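Local coordinates for protein nucleoporin NUP116 (Candida glabrata, PDB 3NF5) that is a GLFG-family nucleoporin, probably a structural constituent of the nuclear pore complex, represented here by its C-terminal pore-targeting domain, at residues 46-57 against 92-102; 130-139 against 147-155. All blocks are in the same frame, centred on the assembly; numbering follows the deposited sequence.

Contact 1: residues 46-57 against 92-102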
loop_
_atom_site.group_PDB
_atom_site.type_symbol
_atom_site.label_atom_id
_atom_site.label_comp_id
_atom_site.label_asym_id
_atom_site.label_seq_id
_atom_site.Cartn_x
_atom_site.Cartn_y
_atom_site.Cartn_z
ATOM N N TYR A 46 -3.934 3.528 6.745
ATOM C CA TYR A 46 -3.371 4.352 5.654
ATOM C C TYR A 46 -3.534 3.863 4.212
ATOM O O TYR A 46 -3.568 4.690 3.315
ATOM C CB TYR A 46 -1.912 4.630 5.897
ATOM C CG TYR A 46 -1.631 5.395 7.207
ATOM C CD1 TYR A 46 -2.299 6.584 7.504
ATOM C CD2 TYR A 46 -0.714 4.905 8.137
ATOM C CE1 TYR A 46 -2.048 7.276 8.770
ATOM C CE2 TYR A 46 -0.490 5.568 9.396
ATOM C CZ TYR A 46 -1.154 6.744 9.687
ATOM O OH TYR A 46 -0.866 7.422 10.909
ATOM N N GLY A 47 -3.632 2.556 3.971
ATOM C CA GLY A 47 -3.809 2.105 2.573
ATOM C C GLY A 47 -3.528 0.634 2.440
ATOM O O GLY A 47 -3.197 -0.047 3.413
ATOM N N LYS A 48 -3.642 0.153 1.208
ATOM C CA LYS A 48 -3.320 -1.234 0.905
ATOM C C LYS A 48 -2.876 -1.401 -0.545
ATOM O O LYS A 48 -3.193 -0.601 -1.421
ATOM C CB LYS A 48 -4.488 -2.165 1.148
ATOM C CG LYS A 48 -5.796 -1.901 0.392
ATOM C CD LYS A 48 -6.884 -2.932 0.710
ATOM C CE LYS A 48 -8.254 -2.554 0.112
ATOM N NZ LYS A 48 -9.188 -3.701 0.316
ATOM N N ILE A 49 -2.168 -2.497 -0.765
ATOM C CA ILE A 49 -1.865 -2.928 -2.131
ATOM C C ILE A 49 -2.362 -4.370 -2.374
ATOM O O ILE A 49 -2.222 -5.262 -1.518
ATOM C CB ILE A 49 -0.356 -2.760 -2.426
ATOM C CG1 ILE A 49 -0.084 -3.096 -3.909
ATOM C CG2 ILE A 49 0.455 -3.518 -1.462
ATOM C CD1 ILE A 49 1.303 -2.688 -4.391
ATOM N N GLU A 50 -3.009 -4.534 -3.526
ATOM C CA GLU A 50 -3.704 -5.811 -3.943
ATOM C C GLU A 50 -3.057 -6.151 -5.306
ATOM O O GLU A 50 -3.296 -5.492 -6.285
ATOM C CB GLU A 50 -5.215 -5.619 -4.030
ATOM C CG GLU A 50 -5.834 -5.359 -2.646
ATOM C CD GLU A 50 -7.186 -4.691 -2.683
ATOM O OE1 GLU A 50 -7.985 -4.898 -1.728
ATOM O OE2 GLU A 50 -7.447 -3.924 -3.619
ATOM N N PHE A 51 -2.157 -7.117 -5.299
ATOM C CA PHE A 51 -1.468 -7.548 -6.493
ATOM C C PHE A 51 -2.443 -8.322 -7.381
ATOM O O PHE A 51 -3.154 -9.203 -6.919
ATOM C CB PHE A 51 -0.253 -8.387 -6.139
ATOM C CG PHE A 51 0.796 -7.608 -5.470
ATOM C CD1 PHE A 51 0.813 -7.505 -4.094
ATOM C CD2 PHE A 51 1.681 -6.881 -6.214
ATOM C CE1 PHE A 51 1.756 -6.725 -3.471
ATOM C CE2 PHE A 51 2.606 -6.079 -5.623
ATOM C CZ PHE A 51 2.652 -6.002 -4.228
ATOM N N LEU A 52 -2.497 -7.942 -8.633
ATOM C CA LEU A 52 -3.517 -8.449 -9.539
ATOM C C LEU A 52 -2.961 -9.554 -10.422
ATOM O O LEU A 52 -3.719 -10.293 -10.989
ATOM C CB LEU A 52 -4.082 -7.329 -10.349
ATOM C CG LEU A 52 -4.752 -6.271 -9.510
ATOM C CD1 LEU A 52 -5.164 -5.103 -10.414
ATOM C CD2 LEU A 52 -5.946 -6.823 -8.794
ATOM N N ASP A 53 -1.641 -9.681 -10.527
ATOM C CA ASP A 53 -1.058 -10.896 -11.071
ATOM C C ASP A 53 -0.431 -11.748 -9.993
ATOM O O ASP A 53 -0.077 -11.210 -8.933
ATOM C CB ASP A 53 0.000 -10.511 -12.055
ATOM C CG ASP A 53 -0.577 -9.862 -13.340
ATOM O OD1 ASP A 53 -1.717 -10.198 -13.783
ATOM O OD2 ASP A 53 0.142 -8.971 -13.844
ATOM N N PRO A 54 -0.152 -13.042 -10.289
ATOM C CA PRO A 54 0.737 -13.820 -9.401
ATOM C C PRO A 54 2.062 -13.125 -9.043
ATOM O O PRO A 54 2.729 -12.553 -9.898
ATOM C CB PRO A 54 1.017 -15.088 -10.198
ATOM C CG PRO A 54 -0.090 -15.186 -11.211
ATOM C CD PRO A 54 -0.461 -13.773 -11.539
ATOM N N VAL A 55 2.462 -13.231 -7.776
ATOM C CA VAL A 55 3.711 -12.691 -7.289
ATOM C C VAL A 55 4.714 -13.827 -6.942
ATOM O O VAL A 55 4.324 -14.845 -6.373
ATOM C CB VAL A 55 3.359 -11.751 -6.103
ATOM C CG1 VAL A 55 4.446 -11.460 -5.351
ATOM C CG2 VAL A 55 2.752 -10.453 -6.711
ATOM N N ASP A 56 5.981 -13.647 -7.325
ATOM C CA ASP A 56 7.056 -14.580 -6.954
ATOM C C ASP A 56 7.697 -14.105 -5.680
ATOM O O ASP A 56 8.436 -13.128 -5.696
ATOM C CB ASP A 56 8.082 -14.628 -8.111
ATOM C CG ASP A 56 9.273 -15.498 -7.811
ATOM O OD1 ASP A 56 9.328 -16.099 -6.725
ATOM O OD2 ASP A 56 10.169 -15.602 -8.680
ATOM N N LEU A 57 7.365 -14.707 -4.556
ATOM C CA LEU A 57 8.012 -14.351 -3.288
ATOM C C LEU A 57 9.294 -15.171 -2.915
ATOM O O LEU A 57 9.723 -15.157 -1.733
ATOM C CB LEU A 57 6.975 -14.433 -2.178
ATOM C CG LEU A 57 5.709 -13.558 -2.284
ATOM C CD1 LEU A 57 4.852 -13.866 -1.058
ATOM C CD2 LEU A 57 6.153 -12.108 -2.332
ATOM N N GLY A 92 9.318 -10.834 -9.113
ATOM C CA GLY A 92 9.140 -10.436 -7.698
ATOM C C GLY A 92 7.769 -9.763 -7.415
ATOM O O GLY A 92 6.738 -10.232 -7.889
ATOM N N LEU A 93 7.769 -8.687 -6.648
ATOM C CA LEU A 93 6.556 -7.844 -6.457
ATOM C C LEU A 93 6.288 -6.831 -7.588
ATOM O O LEU A 93 5.337 -6.019 -7.535
ATOM C CB LEU A 93 6.628 -7.170 -5.101
ATOM C CG LEU A 93 6.468 -8.134 -3.924
ATOM C CD1 LEU A 93 6.849 -7.422 -2.639
ATOM C CD2 LEU A 93 5.069 -8.732 -3.800
ATOM N N ASN A 94 7.143 -6.846 -8.604
ATOM C CA ASN A 94 7.088 -5.855 -9.671
ATOM C C ASN A 94 6.119 -6.242 -10.777
ATOM O O ASN A 94 6.530 -6.417 -11.919
ATOM C CB ASN A 94 8.494 -5.574 -10.233
ATOM C CG ASN A 94 8.615 -4.213 -10.862
ATOM O OD1 ASN A 94 7.657 -3.410 -10.888
ATOM N ND2 ASN A 94 9.807 -3.911 -11.366
ATOM N N VAL A 95 4.830 -6.336 -10.423
ATOM C CA VAL A 95 3.756 -6.787 -11.273
ATOM C C VAL A 95 2.517 -5.885 -11.055
ATOM O O VAL A 95 2.565 -4.906 -10.260
ATOM C CB VAL A 95 3.393 -8.262 -10.933
ATOM C CG1 VAL A 95 4.644 -9.200 -11.113
ATOM C CG2 VAL A 95 2.799 -8.401 -9.498
ATOM N N ARG A 96 1.429 -6.211 -11.732
ATOM C CA ARG A 96 0.252 -5.368 -11.779
ATOM C C ARG A 96 -0.444 -5.373 -10.400
ATOM O O ARG A 96 -0.533 -6.416 -9.775
ATOM C CB ARG A 96 -0.654 -5.854 -12.887
ATOM C CG ARG A 96 -1.743 -4.912 -13.306
ATOM C CD ARG A 96 -2.356 -5.372 -14.602
ATOM N NE ARG A 96 -2.664 -6.806 -14.506
ATOM C CZ ARG A 96 -3.865 -7.339 -14.226
ATOM N NH1 ARG A 96 -4.943 -6.579 -14.051
ATOM N NH2 ARG A 96 -3.990 -8.663 -14.137
ATOM N N ALA A 97 -0.954 -4.221 -9.980
ATOM C CA ALA A 97 -1.472 -4.069 -8.608
ATOM C C ALA A 97 -2.500 -2.934 -8.567
ATOM O O ALA A 97 -2.513 -2.081 -9.433
ATOM C CB ALA A 97 -0.328 -3.839 -7.591
ATOM N N ARG A 98 -3.381 -2.974 -7.590
ATOM C CA ARG A 98 -4.335 -1.915 -7.353
ATOM C C ARG A 98 -3.944 -1.455 -5.974
ATOM O O ARG A 98 -3.827 -2.294 -4.982
ATOM C CB ARG A 98 -5.767 -2.421 -7.359
ATOM C CG ARG A 98 -6.796 -1.418 -6.895
ATOM C CD ARG A 98 -8.265 -1.873 -7.090
ATOM N NE ARG A 98 -8.666 -1.991 -8.502
ATOM C CZ ARG A 98 -8.932 -3.126 -9.137
ATOM N NH1 ARG A 98 -8.852 -4.327 -8.531
ATOM N NH2 ARG A 98 -9.269 -3.056 -10.416
ATOM N N ILE A 99 -3.775 -0.138 -5.906
ATOM C CA ILE A 99 -3.406 0.546 -4.643
ATOM C C ILE A 99 -4.528 1.469 -4.141
ATOM O O ILE A 99 -5.137 2.217 -4.920
ATOM C CB ILE A 99 -2.089 1.284 -4.860
ATOM C CG1 ILE A 99 -1.001 0.252 -5.284
ATOM C CG2 ILE A 99 -1.692 2.064 -3.514
ATOM C CD1 ILE A 99 0.348 0.754 -5.625
ATOM N N SER A 100 -4.865 1.362 -2.860
ATOM C CA SER A 100 -5.851 2.249 -2.245
ATOM C C SER A 100 -5.136 3.049 -1.113
ATOM O O SER A 100 -4.426 2.466 -0.334
ATOM C CB SER A 100 -7.028 1.456 -1.653
ATOM O OG SER A 100 -7.673 0.597 -2.619
ATOM N N CYS A 101 -5.313 4.361 -1.105
ATOM C CA CYS A 101 -4.768 5.292 -0.066
ATOM C C CYS A 101 -5.947 6.003 0.642
ATOM O O CYS A 101 -6.900 6.475 -0.011
ATOM C CB CYS A 101 -3.885 6.301 -0.721
ATOM S SG CYS A 101 -2.436 5.657 -1.513
ATOM N N TYR A 102 -5.923 6.000 1.980
ATOM C CA TYR A 102 -7.073 6.441 2.775
ATOM C C TYR A 102 -6.805 7.844 3.293
ATOM O O TYR A 102 -5.670 8.215 3.467
ATOM C CB TYR A 102 -7.270 5.473 3.966
ATOM C CG TYR A 102 -7.372 4.013 3.599
ATOM C CD1 TYR A 102 -8.067 3.595 2.471
ATOM C CD2 TYR A 102 -6.876 3.049 4.451
ATOM C CE1 TYR A 102 -8.209 2.239 2.186
ATOM C CE2 TYR A 102 -7.013 1.676 4.204
ATOM C CZ TYR A 102 -7.647 1.280 3.064
ATOM O OH TYR A 102 -7.770 -0.061 2.845
HETATM O O HOH W 1 -3.023 7.705 3.605
HETATM O O HOH W 2 -6.071 -1.693 -3.243
HETATM O O HOH W 3 -8.847 -5.215 -5.715
#

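Contact 2: residues 130-139 against 147-155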
loop_
_atom_site.group_PDB
_atom_site.type_symbol
_atom_site.label_atom_id
_atom_site.label_comp_id
_atom_site.label_asym_id
_atom_site.label_seq_id
_atom_site.Cartn_x
_atom_site.Cartn_y
_atom_site.Cartn_z
ATOM N N LEU A 130 -4.471 14.185 -9.310
ATOM C CA LEU A 130 -4.229 12.750 -9.046
ATOM C C LEU A 130 -4.163 11.922 -10.373
ATOM O O LEU A 130 -3.347 10.985 -10.490
ATOM C CB LEU A 130 -5.244 12.177 -8.053
ATOM C CG LEU A 130 -5.215 12.589 -6.574
ATOM C CD1 LEU A 130 -6.482 12.197 -5.886
ATOM C CD2 LEU A 130 -4.078 11.980 -5.802
ATOM N N LYS A 131 -4.961 12.309 -11.362
ATOM C CA LYS A 131 -5.020 11.604 -12.686
ATOM C C LYS A 131 -3.726 11.711 -13.441
ATOM O O LYS A 131 -3.412 10.845 -14.307
ATOM C CB LYS A 131 -6.152 12.194 -13.557
ATOM C CG LYS A 131 -7.529 11.754 -13.053
ATOM C CD LYS A 131 -8.662 12.184 -13.998
ATOM C CE LYS A 131 -10.022 11.946 -13.330
ATOM N NZ LYS A 131 -11.069 12.646 -14.114
ATOM N N LYS A 132 -2.958 12.777 -13.136
ATOM C CA LYS A 132 -1.689 13.043 -13.799
ATOM C C LYS A 132 -0.458 12.358 -13.229
ATOM O O LYS A 132 0.564 12.343 -13.906
ATOM C CB LYS A 132 -1.390 14.534 -13.881
ATOM C CG LYS A 132 -2.357 15.277 -14.710
ATOM C CD LYS A 132 -2.054 16.788 -14.781
ATOM C CE LYS A 132 -3.351 17.575 -15.113
ATOM N NZ LYS A 132 -2.940 18.930 -15.415
ATOM N N ILE A 133 -0.576 11.700 -12.072
ATOM C CA ILE A 133 0.599 11.071 -11.464
ATOM C C ILE A 133 1.247 10.060 -12.385
ATOM O O ILE A 133 0.579 9.075 -12.832
ATOM C CB ILE A 133 0.331 10.424 -10.104
ATOM C CG1 ILE A 133 -0.262 11.464 -9.147
ATOM C CG2 ILE A 133 1.631 9.811 -9.634
ATOM C CD1 ILE A 133 -0.703 10.924 -7.734
ATOM N N PRO A 134 2.542 10.293 -12.692
ATOM C CA PRO A 134 3.178 9.363 -13.551
ATOM C C PRO A 134 3.202 7.902 -13.016
ATOM O O PRO A 134 3.311 7.631 -11.773
ATOM C CB PRO A 134 4.564 9.981 -13.761
ATOM C CG PRO A 134 4.229 11.425 -13.714
ATOM C CD PRO A 134 3.391 11.472 -12.507
ATOM N N HIS A 135 2.947 7.012 -13.977
ATOM C CA HIS A 135 3.028 5.539 -13.801
ATOM C C HIS A 135 1.927 5.012 -12.956
ATOM O O HIS A 135 2.086 4.020 -12.276
ATOM C CB HIS A 135 4.354 5.145 -13.179
ATOM C CG HIS A 135 5.513 5.362 -14.085
ATOM N ND1 HIS A 135 5.753 4.540 -15.173
ATOM C CD2 HIS A 135 6.497 6.291 -14.077
ATOM C CE1 HIS A 135 6.840 4.965 -15.794
ATOM N NE2 HIS A 135 7.310 6.020 -15.147
ATOM N N THR A 136 0.793 5.696 -12.992
ATOM C CA THR A 136 -0.360 5.293 -12.275
ATOM C C THR A 136 -1.461 5.311 -13.313
ATOM O O THR A 136 -1.352 6.025 -14.280
ATOM C CB THR A 136 -0.712 6.278 -11.104
ATOM O OG1 THR A 136 -1.097 7.551 -11.641
ATOM C CG2 THR A 136 0.419 6.428 -10.170
ATOM N N HIS A 137 -2.450 4.457 -13.127
ATOM C CA HIS A 137 -3.740 4.495 -13.790
ATOM C C HIS A 137 -4.886 4.765 -12.804
ATOM O O HIS A 137 -5.460 3.834 -12.145
ATOM C CB HIS A 137 -3.983 3.164 -14.506
ATOM C CG HIS A 137 -2.916 2.805 -15.500
ATOM N ND1 HIS A 137 -2.731 3.505 -16.668
ATOM C CD2 HIS A 137 -1.969 1.832 -15.489
ATOM C CE1 HIS A 137 -1.729 2.966 -17.347
ATOM N NE2 HIS A 137 -1.262 1.933 -16.659
ATOM N N PHE A 138 -5.240 6.041 -12.692
ATOM C CA PHE A 138 -6.340 6.526 -11.797
ATOM C C PHE A 138 -7.570 5.709 -11.975
ATOM O O PHE A 138 -7.956 5.468 -13.104
ATOM C CB PHE A 138 -6.631 8.012 -12.108
ATOM C CG PHE A 138 -7.684 8.621 -11.264
ATOM C CD1 PHE A 138 -7.336 9.331 -10.122
ATOM C CD2 PHE A 138 -9.001 8.510 -11.586
ATOM C CE1 PHE A 138 -8.306 9.895 -9.301
ATOM C CE2 PHE A 138 -9.986 9.109 -10.789
ATOM C CZ PHE A 138 -9.605 9.818 -9.636
ATOM N N GLU A 139 -8.164 5.221 -10.883
ATOM C CA GLU A 139 -9.469 4.579 -10.960
ATOM C C GLU A 139 -10.524 5.473 -10.292
ATOM O O GLU A 139 -11.547 5.817 -10.914
ATOM C CB GLU A 139 -9.528 3.178 -10.317
ATOM C CG GLU A 139 -8.866 2.086 -11.107
ATOM C CD GLU A 139 -9.276 0.656 -10.597
ATOM O OE1 GLU A 139 -9.482 0.491 -9.362
ATOM O OE2 GLU A 139 -9.395 -0.276 -11.478
ATOM N N THR A 147 -10.692 8.384 0.042
ATOM C CA THR A 147 -10.098 7.184 -0.581
ATOM C C THR A 147 -9.727 7.435 -2.044
ATOM O O THR A 147 -10.537 7.906 -2.848
ATOM C CB THR A 147 -11.013 5.965 -0.411
ATOM O OG1 THR A 147 -11.160 5.706 0.980
ATOM C CG2 THR A 147 -10.363 4.693 -1.109
ATOM N N TYR A 148 -8.489 7.142 -2.379
ATOM C CA TYR A 148 -7.940 7.286 -3.711
ATOM C C TYR A 148 -7.532 5.891 -4.129
ATOM O O TYR A 148 -6.852 5.221 -3.398
ATOM C CB TYR A 148 -6.750 8.185 -3.692
ATOM C CG TYR A 148 -5.748 8.160 -4.829
ATOM C CD1 TYR A 148 -6.126 8.254 -6.167
ATOM C CD2 TYR A 148 -4.427 8.086 -4.561
ATOM C CE1 TYR A 148 -5.171 8.270 -7.183
ATOM C CE2 TYR A 148 -3.500 8.119 -5.540
ATOM C CZ TYR A 148 -3.885 8.145 -6.851
ATOM O OH TYR A 148 -2.918 8.148 -7.801
ATOM N N CYS A 149 -8.038 5.466 -5.268
ATOM C CA CYS A 149 -7.714 4.154 -5.806
ATOM C C CYS A 149 -7.145 4.279 -7.195
ATOM O O CYS A 149 -7.682 5.020 -8.040
ATOM C CB CYS A 149 -8.943 3.277 -5.903
ATOM S SG CYS A 149 -9.681 2.832 -4.354
ATOM N N PHE A 150 -6.088 3.503 -7.453
ATOM C CA PHE A 150 -5.460 3.459 -8.770
ATOM C C PHE A 150 -4.746 2.111 -9.002
ATOM O O PHE A 150 -4.549 1.321 -8.057
ATOM C CB PHE A 150 -4.472 4.597 -8.894
ATOM C CG PHE A 150 -3.310 4.517 -7.949
ATOM C CD1 PHE A 150 -2.060 4.039 -8.383
ATOM C CD2 PHE A 150 -3.462 4.937 -6.626
ATOM C CE1 PHE A 150 -0.946 3.982 -7.495
ATOM C CE2 PHE A 150 -2.420 4.893 -5.765
ATOM C CZ PHE A 150 -1.122 4.423 -6.188
ATOM N N THR A 151 -4.403 1.843 -10.251
ATOM C CA THR A 151 -3.608 0.661 -10.602
ATOM C C THR A 151 -2.272 1.081 -11.169
ATOM O O THR A 151 -2.084 2.237 -11.628
ATOM C CB THR A 151 -4.327 -0.303 -11.556
ATOM O OG1 THR A 151 -4.534 0.310 -12.826
ATOM C CG2 THR A 151 -5.649 -0.734 -11.012
ATOM N N VAL A 152 -1.340 0.133 -11.079
ATOM C CA VAL A 152 -0.011 0.250 -11.625
ATOM C C VAL A 152 0.197 -1.015 -12.431
ATOM O O VAL A 152 -0.276 -2.073 -12.062
ATOM C CB VAL A 152 0.983 0.457 -10.489
ATOM C CG1 VAL A 152 0.706 1.782 -9.780
ATOM C CG2 VAL A 152 0.905 -0.657 -9.428
ATOM N N ASP A 153 0.779 -0.895 -13.604
ATOM C CA ASP A 153 1.179 -2.033 -14.449
ATOM C C ASP A 153 2.294 -2.922 -13.842
ATOM O O ASP A 153 2.289 -4.180 -13.916
ATOM C CB ASP A 153 1.700 -1.478 -15.775
ATOM C CG ASP A 153 0.675 -0.734 -16.552
ATOM O OD1 ASP A 153 -0.508 -1.069 -16.428
ATOM O OD2 ASP A 153 1.050 0.178 -17.344
ATOM N N HIS A 154 3.267 -2.259 -13.250
ATOM C CA HIS A 154 4.406 -2.921 -12.600
ATOM C C HIS A 154 4.668 -2.117 -11.314
ATOM O O HIS A 154 5.120 -0.969 -11.391
ATOM C CB HIS A 154 5.641 -2.899 -13.534
ATOM C CG HIS A 154 5.436 -3.615 -14.834
ATOM N ND1 HIS A 154 5.479 -4.988 -14.940
ATOM C CD2 HIS A 154 5.092 -3.159 -16.055
ATOM C CE1 HIS A 154 5.209 -5.348 -16.180
ATOM N NE2 HIS A 154 4.950 -4.255 -16.875
ATOM N N ALA A 155 4.368 -2.710 -10.164
ATOM C CA ALA A 155 4.265 -1.953 -8.918
ATOM C C ALA A 155 5.504 -1.142 -8.489
ATOM O O ALA A 155 5.354 -0.106 -7.843
ATOM C CB ALA A 155 3.779 -2.870 -7.775
HETATM O O HOH W 4 -3.662 8.324 -10.254
HETATM O O HOH W 5 1.410 1.786 -14.383
#

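Contact 1: residues 46-57 against 92-102
Strands 47-51 and 97-101 pair antiparallel in the middle of the six-stranded sheet, with K48/S100 and E50/R98 as hydrogen-bonded pairs and I49/I99 and F51/A97 as non-hydrogen-bonded ones. E50 N binds R98 O at 2.8 Å, and the exchange continues past the strand end, where L52 N reaches R96 O. One face is greasy: I49 and I99 run side by side, CG1 to CG1 at 3.7 Å, and strands 70-73 and 76-79 pack against them. The F51 ring lies between two aliphatic groups, I49 CG1, two residues back on the same strand, on one face and L93 CD2 on the other, the latter 4.0 Å from the ring centroid. V95 CG2 touches both F51 CD2 and V55 CG2 here.

At the far end the Y102 ring rests on the backbone of G47, whose CA sits 3.8 Å from the ring centroid. Y102 OH lies 3.6 Å from K48 CG. K48 CG sits between the backbone N and the carbonyl carbon (chi1 58°), and the chain then extends fully to put NZ 2.7 Å from E50 OE1. Two waters serve E50 OE2, one linking it to S100 OG, the other to R98 NH1; R98 NE pairs with E139. Beyond the strands, R96 bends at chi3 (48°) and gives NH2 to D53 OD1 at 2.8 Å from above the carboxylate plane, while L52 CB lies over a guanidinium face.

The polar face is thus tied by one salt bridge and by water-mediated links: E50 is engaged by K48 directly and by R98 through water, an arrangement that should favour its carboxylate form, while the opposite face relies on packed hydrocarbon.

Contact 2: residues 130-139 against 147-155
Y148 OH and T136 OG1 share one water, which lies 2.6 Å from Y148 OH and gives its protons to T136 OG1 and to L130 O, the latter at 2.7 Å. T136 OG1 is gripped a second time, since it donates to I133 O at 2.6 Å across the type II turn from I133 to T136. With OG1 between the backbone N and the carbonyl carbon (chi1 66°), T136 can reach back into the turn while its CB and CG2 lie against F150 CD1.

The Y148 ring is clamped between hydrophobic groups. L130 CD2 stands over the centre of one face, 3.9 Å from the centroid, F150 CD2 lies over the opposite face, toward its rim, and F138 CD1 comes to the ring edge at 3.8 Å from Y148 CE1. Pairing of the strands follows beside it: H137 N and T151 O meet at 2.7 Å, T151 N returns the bond to H137 O, and E139 N donates to C149 O. On the side where H137 and T151 project, H137 NE2 points straight at D153 OD2, 3.0 Å away with an angle of 174° at the hydrogen. D153 OD2 lies in the imidazole plane, though the carboxylate is turned 47° from the ring and OD2 is met from above the carboxylate plane. The bond bridges the open end of the hairpin, from the first residue of strand 137-142 to the residue after strand 147-152.

L130, near the end of helix 122-132, packs the helix on the sheet through Y148 and also touches Y141, while strand 147-152 runs between the outermost strand 137-142 and strand 97-101.

How the contacts relate
Both segments of contact 1 precede those of contact 2 in the chain, and the centres of the two contacts lie about 12 Å apart on one antiparallel sheet. Strands 47-51, 97-101, 147-152 and 137-142 are consecutive in it, so contact 1 holds the central pair and contact 2 the hairpin at the edge. The two meet where strand 97-101 pairs with strand 147-152: I99 N lies 2.7 Å from F150 O, a probable hydrogen bond. A salt bridge from R98 to E139 also ties the two contacts. Helix 122-132 follows strand 97-101 and leads into the hairpin, so the last part of the chain, a helix and a hairpin, extends the sheet on the far side of strand 97-101.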